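Local coordinates for periplasmic binding protein component of an ABC type zinc uptake transporter (Synechocystis sp., PDB 1PQ4) that binds zinc in the periplasm and probably delivers it to an ABC-type zinc uptake transporter, at residues 191-199 against 207-215; 14-24 against 162-173. All blocks are in the same frame, centred on the assembly; numbering follows the deposited sequence.

In the fold
Contact 2 (14-24 with 162-173) closes before contact 1 (191-199 with 207-215) opens, so the two come in series along the chain. Their centres are about 31 Å apart, on opposite sides of the chain's centre, and their nearest atoms stay about 9 Å from each other. Helix 160-185 ties them together: its first half lies against helix 10-20 in contact 2, and strand 192-195 of contact 1 is the next element after it. Contact 2 thus belongs with the sheet containing strands 3-7 and 24-28, contact 1 with the beta-alpha-beta unit that carries H197. The zinc lies at contact 1, bound also by H37 and H133, whereas contact 2 is helix packing, with the side chain of F15 about 14 Å from the zinc.

Contact 1: 191-199 against 207-215; sequences RKFIVFHPS and YNLVQIPIE. With ZN (zinc ion), chain C.
H197 and E215 join the two segments at the zinc end through a His-carboxylate hydrogen bond: ND1 of H197 donates to OE1 of E215 over 2.8 Å, almost straight at 174°. The oxygen lies in the imidazole plane, but the donor comes from above the carboxylate plane. Since H197 binds the zinc through NE2 at 2.1 Å, both ring nitrogens are engaged, and E215 acts as a second-shell residue that helps to fix the ring's rotation, together with the zinc and the stacked ring of F247. The carboxylate would probably also make the imidazole a stronger ligand. With an alanine here instead of E215, ND1 of H197 would probably lose its acceptor and the metal-binding ring one of the restraints on its rotation. Upstream, strands 192-195 and 210-213 run parallel, their axes 4.7 Å apart at closest. Backbone N-H groups of F193, I212 and V195 give to the carbonyl oxygens of V210, F193 and I212, respectively. At the start V210 N reaches R191 O; past the strands, I214 N gives to V195 O and only weakly to F196 O, whose main donor is E215 N at 3.0 Å. The E215 backbone therefore holds F196 while its carboxylate holds H197. The ring of F196, with CG opposite its backbone N (chi1 179°), takes CB of E215 over one face, 4.0 Å from the centroid. Similarly, CA of Q211 lies over a face of the F193 ring. On the face opposite F193 and Q211, I194 CG2 meets I214 CG1 at 3.6 Å. The R191 guanidinium gives NH2 to L185 O and L188 O. This is a right-handed beta-alpha-beta crossover, connected through helix 201-206, whose first strand leads into H197; H37 and H133 complete the zinc's protein ligands, and a water also binds.

Contact 2: 14-24 against 162-173; sequences YFLEKIGGDLV and QYEANLAAFLAE
Y14 touches F170 obliquely, CE2 to CE2 at 3.9 Å, and its OH hydrogen-bonds a water near E173. One residue on, F15 brings CD2 to the edge of the same F170 ring. K18 then does two things. Its CB sits over a face of F170, 4.0 Å from the centroid and 14° off the normal, a CH-pi contact; its chain, bent at chi2 (-74°), carries NZ on to E173. There NZ lies 2.7 Å from OE1, on the syn side of the carboxylate, as a salt bridge. A second water donates to K18 O and N166 O. I19 adds CG1 against F170, completing the four-residue hole of Y14, F15, K18 and I19 into which F170 fits as a knob. Near the helix end, the I19 carbonyl oxygen accepts from ND2 of N166 at 2.8 Å, with the oxygen in the amide plane but the donor above the carbonyl plane. That amide is held from both ends: its OD1 takes NE2 of Q162, and a water bridges ND2 to G20 O. G20, without a side chain, lays its CA at the edge of the Y163 ring. Beyond the turn, L23 packs CB 3.6 Å from Y163 OH, a hydroxyl hydrogen-bonded to D156, while its CD1 meets CG of Q162. The axes of 14-20 and 162-173 approach to 8.1 Å, their N-to-C directions 126° apart. Helix 138-155 contributes V141 and Q144 beside F15, while W273 meets F15 edge-to-face; L16 against V7 places helix 10-20 between strand 3-7 and helix 160-185, and V24 beside I5 returns the chain to the sheet.

Contact 1: 191-199 against 207-215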
loop_
_atom_site.group_PDB
_atom_site.type_symbol
_atom_site.label_atom_id
_atom_site.label_comp_id
_atom_site.label_asym_id
_atom_site.label_seq_id
_atom_site.Cartn_x
_atom_site.Cartn_y
_atom_site.Cartn_z
ATOM N N ARG A 191 2.540 3.308 21.419
ATOM C CA ARG A 191 2.227 2.488 20.250
ATOM C C ARG A 191 1.295 3.175 19.263
ATOM O O ARG A 191 1.044 2.687 18.166
ATOM C CB ARG A 191 1.542 1.212 20.728
ATOM C CG ARG A 191 2.152 -0.009 20.210
ATOM C CD ARG A 191 2.892 -0.705 21.302
ATOM N NE ARG A 191 4.323 -0.543 21.225
ATOM C CZ ARG A 191 5.124 -1.033 20.282
ATOM N NH1 ARG A 191 4.690 -1.739 19.243
ATOM N NH2 ARG A 191 6.414 -0.866 20.440
ATOM N N LYS A 192 0.792 4.323 19.653
ATOM C CA LYS A 192 -0.168 5.048 18.830
ATOM C C LYS A 192 0.462 6.049 17.867
ATOM O O LYS A 192 1.492 6.640 18.207
ATOM C CB LYS A 192 -1.113 5.794 19.772
ATOM C CG LYS A 192 -1.775 4.879 20.792
ATOM C CD LYS A 192 -2.736 5.632 21.716
ATOM C CE LYS A 192 -3.311 4.673 22.761
ATOM N NZ LYS A 192 -4.424 5.255 23.552
ATOM N N PHE A 193 -0.102 6.203 16.655
ATOM C CA PHE A 193 0.392 7.249 15.716
ATOM C C PHE A 193 -0.828 7.804 14.982
ATOM O O PHE A 193 -1.803 7.095 14.744
ATOM C CB PHE A 193 1.503 6.786 14.736
ATOM C CG PHE A 193 1.094 5.713 13.757
ATOM C CD1 PHE A 193 0.968 6.011 12.406
ATOM C CD2 PHE A 193 0.876 4.382 14.182
ATOM C CE1 PHE A 193 0.642 5.024 11.476
ATOM C CE2 PHE A 193 0.542 3.363 13.247
ATOM C CZ PHE A 193 0.429 3.693 11.896
ATOM N N ILE A 194 -0.799 9.095 14.676
ATOM C CA ILE A 194 -1.943 9.741 14.001
ATOM C C ILE A 194 -1.546 9.993 12.583
ATOM O O ILE A 194 -0.474 10.511 12.329
ATOM C CB ILE A 194 -2.257 11.111 14.600
ATOM C CG1 ILE A 194 -2.416 10.988 16.092
ATOM C CG2 ILE A 194 -3.531 11.684 13.981
ATOM C CD1 ILE A 194 -2.646 12.346 16.806
ATOM N N VAL A 195 -2.436 9.662 11.657
ATOM C CA VAL A 195 -2.189 9.828 10.241
ATOM C C VAL A 195 -3.458 10.375 9.655
ATOM O O VAL A 195 -4.527 10.293 10.254
ATOM C CB VAL A 195 -1.916 8.491 9.490
ATOM C CG1 VAL A 195 -0.636 7.939 9.900
ATOM C CG2 VAL A 195 -3.054 7.469 9.790
ATOM N N PHE A 196 -3.331 10.950 8.490
ATOM C CA PHE A 196 -4.526 11.499 7.909
ATOM C C PHE A 196 -5.359 10.366 7.318
ATOM O O PHE A 196 -6.432 10.088 7.815
ATOM C CB PHE A 196 -4.195 12.530 6.838
ATOM C CG PHE A 196 -5.427 13.100 6.202
ATOM C CD1 PHE A 196 -6.259 13.958 6.932
ATOM C CD2 PHE A 196 -5.834 12.674 4.940
ATOM C CE1 PHE A 196 -7.468 14.379 6.430
ATOM C CE2 PHE A 196 -7.076 13.107 4.426
ATOM C CZ PHE A 196 -7.877 13.959 5.189
ATOM N N HIS A 197 -4.822 9.709 6.287
ATOM C CA HIS A 197 -5.567 8.633 5.589
ATOM C C HIS A 197 -5.115 7.285 6.165
ATOM O O HIS A 197 -3.915 6.990 6.207
ATOM C CB HIS A 197 -5.260 8.742 4.109
ATOM C CG HIS A 197 -5.823 7.626 3.301
ATOM N ND1 HIS A 197 -7.167 7.526 3.008
ATOM C CD2 HIS A 197 -5.223 6.557 2.718
ATOM C CE1 HIS A 197 -7.376 6.450 2.271
ATOM N NE2 HIS A 197 -6.217 5.841 2.087
ATOM N N PRO A 198 -6.077 6.451 6.606
ATOM C CA PRO A 198 -5.757 5.159 7.205
ATOM C C PRO A 198 -5.326 4.103 6.226
ATOM O O PRO A 198 -6.079 3.211 5.864
ATOM C CB PRO A 198 -7.045 4.801 7.970
ATOM C CG PRO A 198 -8.120 5.323 7.052
ATOM C CD PRO A 198 -7.539 6.655 6.519
ATOM N N SER A 199 -4.112 4.191 5.756
ATOM C CA SER A 199 -3.697 3.126 4.869
ATOM C C SER A 199 -2.787 2.152 5.599
ATOM O O SER A 199 -2.235 1.236 4.980
ATOM C CB SER A 199 -2.958 3.731 3.686
ATOM O OG SER A 199 -2.050 4.670 4.140
ATOM N N TYR A 207 2.962 -4.982 13.498
ATOM C CA TYR A 207 3.897 -4.489 14.487
ATOM C C TYR A 207 3.278 -3.959 15.750
ATOM O O TYR A 207 3.904 -3.195 16.470
ATOM C CB TYR A 207 4.799 -3.440 13.821
ATOM C CG TYR A 207 5.472 -4.025 12.609
ATOM C CD1 TYR A 207 6.325 -5.104 12.745
ATOM C CD2 TYR A 207 5.174 -3.585 11.313
ATOM C CE1 TYR A 207 6.873 -5.748 11.628
ATOM C CE2 TYR A 207 5.712 -4.227 10.193
ATOM C CZ TYR A 207 6.561 -5.313 10.367
ATOM O OH TYR A 207 7.056 -6.002 9.279
ATOM N N ASN A 208 2.041 -4.334 16.015
ATOM C CA ASN A 208 1.388 -3.937 17.256
ATOM C C ASN A 208 1.381 -2.436 17.526
ATOM O O ASN A 208 1.773 -1.978 18.597
ATOM C CB ASN A 208 2.048 -4.655 18.421
ATOM C CG ASN A 208 2.010 -6.171 18.246
ATOM O OD1 ASN A 208 3.049 -6.844 18.295
ATOM N ND2 ASN A 208 0.809 -6.714 18.023
ATOM N N LEU A 209 0.942 -1.682 16.530
ATOM C CA LEU A 209 0.829 -0.235 16.637
ATOM C C LEU A 209 -0.655 0.017 16.555
ATOM O O LEU A 209 -1.430 -0.878 16.184
ATOM C CB LEU A 209 1.524 0.449 15.460
ATOM C CG LEU A 209 3.029 0.152 15.337
ATOM C CD1 LEU A 209 3.604 0.872 14.125
ATOM C CD2 LEU A 209 3.757 0.612 16.591
ATOM N N VAL A 210 -1.053 1.232 16.918
ATOM C CA VAL A 210 -2.441 1.634 16.868
ATOM C C VAL A 210 -2.479 2.834 15.951
ATOM O O VAL A 210 -1.886 3.862 16.240
ATOM C CB VAL A 210 -2.964 2.029 18.264
ATOM C CG1 VAL A 210 -4.349 2.627 18.139
ATOM C CG2 VAL A 210 -3.027 0.763 19.180
ATOM N N GLN A 211 -3.161 2.700 14.833
ATOM C CA GLN A 211 -3.230 3.798 13.888
ATOM C C GLN A 211 -4.446 4.618 14.260
ATOM O O GLN A 211 -5.511 4.059 14.408
ATOM C CB GLN A 211 -3.404 3.215 12.481
ATOM C CG GLN A 211 -3.967 4.158 11.483
ATOM C CD GLN A 211 -4.283 3.485 10.139
ATOM O OE1 GLN A 211 -5.167 2.608 10.031
ATOM N NE2 GLN A 211 -3.576 3.898 9.125
ATOM N N ILE A 212 -4.298 5.929 14.411
ATOM C CA ILE A 212 -5.421 6.809 14.759
ATOM C C ILE A 212 -5.602 7.684 13.523
ATOM O O ILE A 212 -4.766 8.541 13.200
ATOM C CB ILE A 212 -5.085 7.706 15.994
ATOM C CG1 ILE A 212 -4.851 6.817 17.229
ATOM C CG2 ILE A 212 -6.230 8.671 16.269
ATOM C CD1 ILE A 212 -4.190 7.520 18.412
ATOM N N PRO A 213 -6.682 7.464 12.792
ATOM C CA PRO A 213 -6.858 8.280 11.595
ATOM C C PRO A 213 -7.601 9.572 11.806
ATOM O O PRO A 213 -8.450 9.678 12.693
ATOM C CB PRO A 213 -7.615 7.336 10.650
ATOM C CG PRO A 213 -8.486 6.559 11.603
ATOM C CD PRO A 213 -7.544 6.260 12.763
ATOM N N ILE A 214 -7.257 10.558 10.993
ATOM C CA ILE A 214 -7.928 11.857 11.057
ATOM C C ILE A 214 -9.122 11.846 10.066
ATOM O O ILE A 214 -10.208 12.323 10.389
ATOM C CB ILE A 214 -6.973 13.006 10.617
ATOM C CG1 ILE A 214 -5.817 13.148 11.593
ATOM C CG2 ILE A 214 -7.741 14.372 10.586
ATOM C CD1 ILE A 214 -4.632 13.960 11.075
ATOM N N GLU A 215 -8.907 11.372 8.846
ATOM C CA GLU A 215 -10.033 11.357 7.903
ATOM C C GLU A 215 -11.137 10.449 8.422
ATOM O O GLU A 215 -10.877 9.485 9.135
ATOM C CB GLU A 215 -9.605 10.893 6.501
ATOM C CG GLU A 215 -9.331 9.428 6.365
ATOM C CD GLU A 215 -9.601 8.881 4.949
ATOM O OE1 GLU A 215 -9.019 9.389 3.950
ATOM O OE2 GLU A 215 -10.409 7.917 4.857
HETATM ZN ZN ZN C . -5.777 4.299 0.797
HETATM O O HOH W 1 -3.701 4.501 -0.123
#

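Contact 2: 14-24 against 162-173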
loop_
_atom_site.group_PDB
_atom_site.type_symbol
_atom_site.label_atom_id
_atom_site.label_comp_id
_atom_site.label_asym_id
_atom_site.label_seq_id
_atom_site.Cartn_x
_atom_site.Cartn_y
_atom_site.Cartn_z
ATOM N N TYR A 14 7.335 -2.624 -7.850
ATOM C CA TYR A 14 8.478 -3.121 -7.089
ATOM C C TYR A 14 8.355 -4.681 -6.966
ATOM O O TYR A 14 9.318 -5.419 -7.168
ATOM C CB TYR A 14 8.463 -2.493 -5.697
ATOM C CG TYR A 14 9.616 -2.906 -4.802
ATOM C CD1 TYR A 14 10.841 -2.219 -4.845
ATOM C CD2 TYR A 14 9.495 -3.989 -3.933
ATOM C CE1 TYR A 14 11.903 -2.602 -4.049
ATOM C CE2 TYR A 14 10.577 -4.410 -3.124
ATOM C CZ TYR A 14 11.771 -3.689 -3.203
ATOM O OH TYR A 14 12.849 -4.053 -2.462
ATOM N N PHE A 15 7.169 -5.142 -6.604
ATOM C CA PHE A 15 6.921 -6.575 -6.432
ATOM C C PHE A 15 7.157 -7.271 -7.767
ATOM O O PHE A 15 7.807 -8.312 -7.831
ATOM C CB PHE A 15 5.478 -6.820 -6.033
ATOM C CG PHE A 15 5.041 -6.126 -4.775
ATOM C CD1 PHE A 15 3.657 -5.987 -4.517
ATOM C CD2 PHE A 15 5.953 -5.632 -3.852
ATOM C CE1 PHE A 15 3.195 -5.363 -3.366
ATOM C CE2 PHE A 15 5.504 -4.995 -2.663
ATOM C CZ PHE A 15 4.133 -4.857 -2.425
ATOM N N LEU A 16 6.606 -6.711 -8.842
ATOM C CA LEU A 16 6.791 -7.339 -10.142
ATOM C C LEU A 16 8.228 -7.370 -10.595
ATOM O O LEU A 16 8.667 -8.356 -11.232
ATOM C CB LEU A 16 5.941 -6.663 -11.229
ATOM C CG LEU A 16 4.534 -7.279 -11.372
ATOM C CD1 LEU A 16 4.629 -8.685 -11.975
ATOM C CD2 LEU A 16 3.874 -7.390 -9.978
ATOM N N GLU A 17 8.947 -6.269 -10.349
ATOM C CA GLU A 17 10.375 -6.232 -10.740
ATOM C C GLU A 17 11.144 -7.331 -9.985
ATOM O O GLU A 17 11.991 -7.983 -10.554
ATOM C CB GLU A 17 10.988 -4.862 -10.408
ATOM C CG GLU A 17 12.458 -4.668 -10.850
ATOM C CD GLU A 17 12.694 -4.931 -12.333
ATOM O OE1 GLU A 17 11.763 -4.740 -13.162
ATOM O OE2 GLU A 17 13.842 -5.328 -12.678
ATOM N N LYS A 18 10.857 -7.510 -8.708
ATOM C CA LYS A 18 11.553 -8.519 -7.895
ATOM C C LYS A 18 11.241 -9.943 -8.384
ATOM O O LYS A 18 12.099 -10.823 -8.424
ATOM C CB LYS A 18 11.093 -8.400 -6.435
ATOM C CG LYS A 18 11.709 -7.200 -5.712
ATOM C CD LYS A 18 13.199 -7.524 -5.396
ATOM C CE LYS A 18 13.994 -6.283 -4.920
ATOM N NZ LYS A 18 15.296 -6.714 -4.298
ATOM N N ILE A 19 9.997 -10.151 -8.770
ATOM C CA ILE A 19 9.569 -11.499 -9.182
ATOM C C ILE A 19 9.909 -11.800 -10.625
ATOM O O ILE A 19 10.368 -12.896 -10.967
ATOM C CB ILE A 19 8.056 -11.614 -8.961
ATOM C CG1 ILE A 19 7.762 -11.625 -7.467
ATOM C CG2 ILE A 19 7.477 -12.881 -9.698
ATOM C CD1 ILE A 19 6.297 -11.415 -7.106
ATOM N N GLY A 20 9.742 -10.803 -11.482
ATOM C CA GLY A 20 9.958 -11.011 -12.915
ATOM C C GLY A 20 11.263 -10.548 -13.514
ATOM O O GLY A 20 11.722 -11.118 -14.511
ATOM N N GLY A 21 11.851 -9.497 -12.940
ATOM C CA GLY A 21 13.104 -8.981 -13.480
ATOM C C GLY A 21 12.932 -8.633 -14.954
ATOM O O GLY A 21 11.925 -8.066 -15.327
ATOM N N ASP A 22 13.908 -8.993 -15.787
ATOM C CA ASP A 22 13.877 -8.684 -17.214
ATOM C C ASP A 22 12.833 -9.434 -18.017
ATOM O O ASP A 22 12.639 -9.146 -19.198
ATOM C CB ASP A 22 15.243 -8.966 -17.855
ATOM C CG ASP A 22 16.299 -8.026 -17.390
ATOM O OD1 ASP A 22 15.939 -6.920 -16.915
ATOM O OD2 ASP A 22 17.493 -8.394 -17.508
ATOM N N LEU A 23 12.184 -10.425 -17.415
ATOM C CA LEU A 23 11.147 -11.168 -18.133
ATOM C C LEU A 23 9.821 -10.419 -18.249
ATOM O O LEU A 23 8.925 -10.879 -18.937
ATOM C CB LEU A 23 10.875 -12.496 -17.427
ATOM C CG LEU A 23 12.181 -13.310 -17.348
ATOM C CD1 LEU A 23 11.977 -14.531 -16.471
ATOM C CD2 LEU A 23 12.566 -13.730 -18.780
ATOM N N VAL A 24 9.678 -9.311 -17.526
ATOM C CA VAL A 24 8.438 -8.539 -17.580
ATOM C C VAL A 24 8.779 -7.049 -17.813
ATOM O O VAL A 24 9.882 -6.593 -17.549
ATOM C CB VAL A 24 7.596 -8.657 -16.244
ATOM C CG1 VAL A 24 7.194 -10.172 -15.969
ATOM C CG2 VAL A 24 8.377 -8.128 -15.049
ATOM N N GLN A 162 12.923 -19.600 -13.331
ATOM C CA GLN A 162 13.438 -18.284 -12.952
ATOM C C GLN A 162 12.425 -17.560 -12.058
ATOM O O GLN A 162 12.810 -16.945 -11.073
ATOM C CB GLN A 162 13.774 -17.438 -14.195
ATOM C CG GLN A 162 14.551 -16.177 -13.872
ATOM C CD GLN A 162 15.944 -16.500 -13.297
ATOM O OE1 GLN A 162 16.766 -17.137 -13.980
ATOM N NE2 GLN A 162 16.213 -16.078 -12.047
ATOM N N TYR A 163 11.137 -17.638 -12.376
ATOM C CA TYR A 163 10.152 -16.978 -11.499
ATOM C C TYR A 163 10.187 -17.568 -10.099
ATOM O O TYR A 163 9.984 -16.848 -9.108
ATOM C CB TYR A 163 8.725 -17.141 -12.029
ATOM C CG TYR A 163 8.452 -16.408 -13.328
ATOM C CD1 TYR A 163 8.076 -17.112 -14.477
ATOM C CD2 TYR A 163 8.641 -15.022 -13.427
ATOM C CE1 TYR A 163 7.906 -16.476 -15.693
ATOM C CE2 TYR A 163 8.476 -14.373 -14.639
ATOM C CZ TYR A 163 8.105 -15.109 -15.778
ATOM O OH TYR A 163 7.904 -14.488 -16.991
ATOM N N GLU A 164 10.378 -18.892 -10.001
ATOM C CA GLU A 164 10.441 -19.557 -8.694
ATOM C C GLU A 164 11.662 -19.146 -7.916
ATOM O O GLU A 164 11.591 -18.928 -6.708
ATOM C CB GLU A 164 10.528 -21.088 -8.842
ATOM C CG GLU A 164 9.581 -21.621 -9.830
ATOM C CD GLU A 164 8.574 -22.493 -9.193
ATOM O OE1 GLU A 164 7.635 -21.937 -8.579
ATOM O OE2 GLU A 164 8.742 -23.729 -9.293
ATOM N N ALA A 165 12.806 -19.106 -8.586
ATOM C CA ALA A 165 14.018 -18.695 -7.878
ATOM C C ALA A 165 13.866 -17.208 -7.472
ATOM O O ALA A 165 14.250 -16.799 -6.336
ATOM C CB ALA A 165 15.258 -18.866 -8.798
ATOM N N ASN A 166 13.351 -16.390 -8.397
ATOM C CA ASN A 166 13.182 -14.951 -8.046
ATOM C C ASN A 166 12.199 -14.823 -6.881
ATOM O O ASN A 166 12.377 -13.989 -6.012
ATOM C CB ASN A 166 12.636 -14.097 -9.203
ATOM C CG ASN A 166 13.583 -13.987 -10.367
ATOM O OD1 ASN A 166 14.775 -14.294 -10.276
ATOM N ND2 ASN A 166 13.062 -13.516 -11.480
ATOM N N LEU A 167 11.163 -15.664 -6.845
ATOM C CA LEU A 167 10.182 -15.585 -5.751
ATOM C C LEU A 167 10.862 -15.920 -4.453
ATOM O O LEU A 167 10.681 -15.243 -3.426
ATOM C CB LEU A 167 9.060 -16.619 -5.959
ATOM C CG LEU A 167 7.631 -16.600 -5.357
ATOM C CD1 LEU A 167 7.311 -17.965 -4.776
ATOM C CD2 LEU A 167 7.360 -15.501 -4.375
ATOM N N ALA A 168 11.642 -16.997 -4.489
ATOM C CA ALA A 168 12.338 -17.420 -3.258
ATOM C C ALA A 168 13.242 -16.289 -2.723
ATOM O O ALA A 168 13.291 -16.054 -1.507
ATOM C CB ALA A 168 13.179 -18.730 -3.529
ATOM N N ALA A 169 13.954 -15.615 -3.633
ATOM C CA ALA A 169 14.821 -14.511 -3.245
ATOM C C ALA A 169 13.976 -13.419 -2.596
ATOM O O ALA A 169 14.287 -12.900 -1.518
ATOM C CB ALA A 169 15.572 -13.948 -4.501
ATOM N N PHE A 170 12.883 -13.051 -3.256
ATOM C CA PHE A 170 12.035 -12.005 -2.664
ATOM C C PHE A 170 11.406 -12.436 -1.327
ATOM O O PHE A 170 11.329 -11.616 -0.421
ATOM C CB PHE A 170 10.939 -11.598 -3.681
ATOM C CG PHE A 170 10.129 -10.379 -3.274
ATOM C CD1 PHE A 170 8.805 -10.265 -3.691
ATOM C CD2 PHE A 170 10.708 -9.335 -2.550
ATOM C CE1 PHE A 170 8.076 -9.118 -3.388
ATOM C CE2 PHE A 170 10.014 -8.207 -2.240
ATOM C CZ PHE A 170 8.685 -8.087 -2.658
ATOM N N LEU A 171 10.943 -13.696 -1.161
ATOM C CA LEU A 171 10.365 -14.073 0.150
ATOM C C LEU A 171 11.408 -13.971 1.272
ATOM O O LEU A 171 11.090 -13.567 2.390
ATOM C CB LEU A 171 9.799 -15.516 0.157
ATOM C CG LEU A 171 8.611 -15.715 -0.823
ATOM C CD1 LEU A 171 8.258 -17.245 -0.951
ATOM C CD2 LEU A 171 7.393 -14.863 -0.319
ATOM N N ALA A 172 12.658 -14.341 0.981
ATOM C CA ALA A 172 13.710 -14.265 2.024
ATOM C C ALA A 172 13.996 -12.789 2.387
ATOM O O ALA A 172 14.263 -12.457 3.547
ATOM C CB ALA A 172 14.993 -14.965 1.494
ATOM N N GLU A 173 13.996 -11.918 1.379
ATOM C CA GLU A 173 14.189 -10.493 1.616
ATOM C C GLU A 173 13.035 -10.000 2.483
ATOM O O GLU A 173 13.218 -9.177 3.377
ATOM C CB GLU A 173 14.142 -9.676 0.309
ATOM C CG GLU A 173 15.281 -9.839 -0.675
ATOM C CD GLU A 173 14.989 -9.087 -1.998
ATOM O OE1 GLU A 173 14.616 -7.893 -1.962
ATOM O OE2 GLU A 173 15.126 -9.698 -3.081
HETATM O O HOH W 2 13.014 -6.429 -0.890
HETATM O O HOH W 3 13.733 -11.571 -6.368
HETATM O O HOH W 4 14.306 -12.643 -14.015
#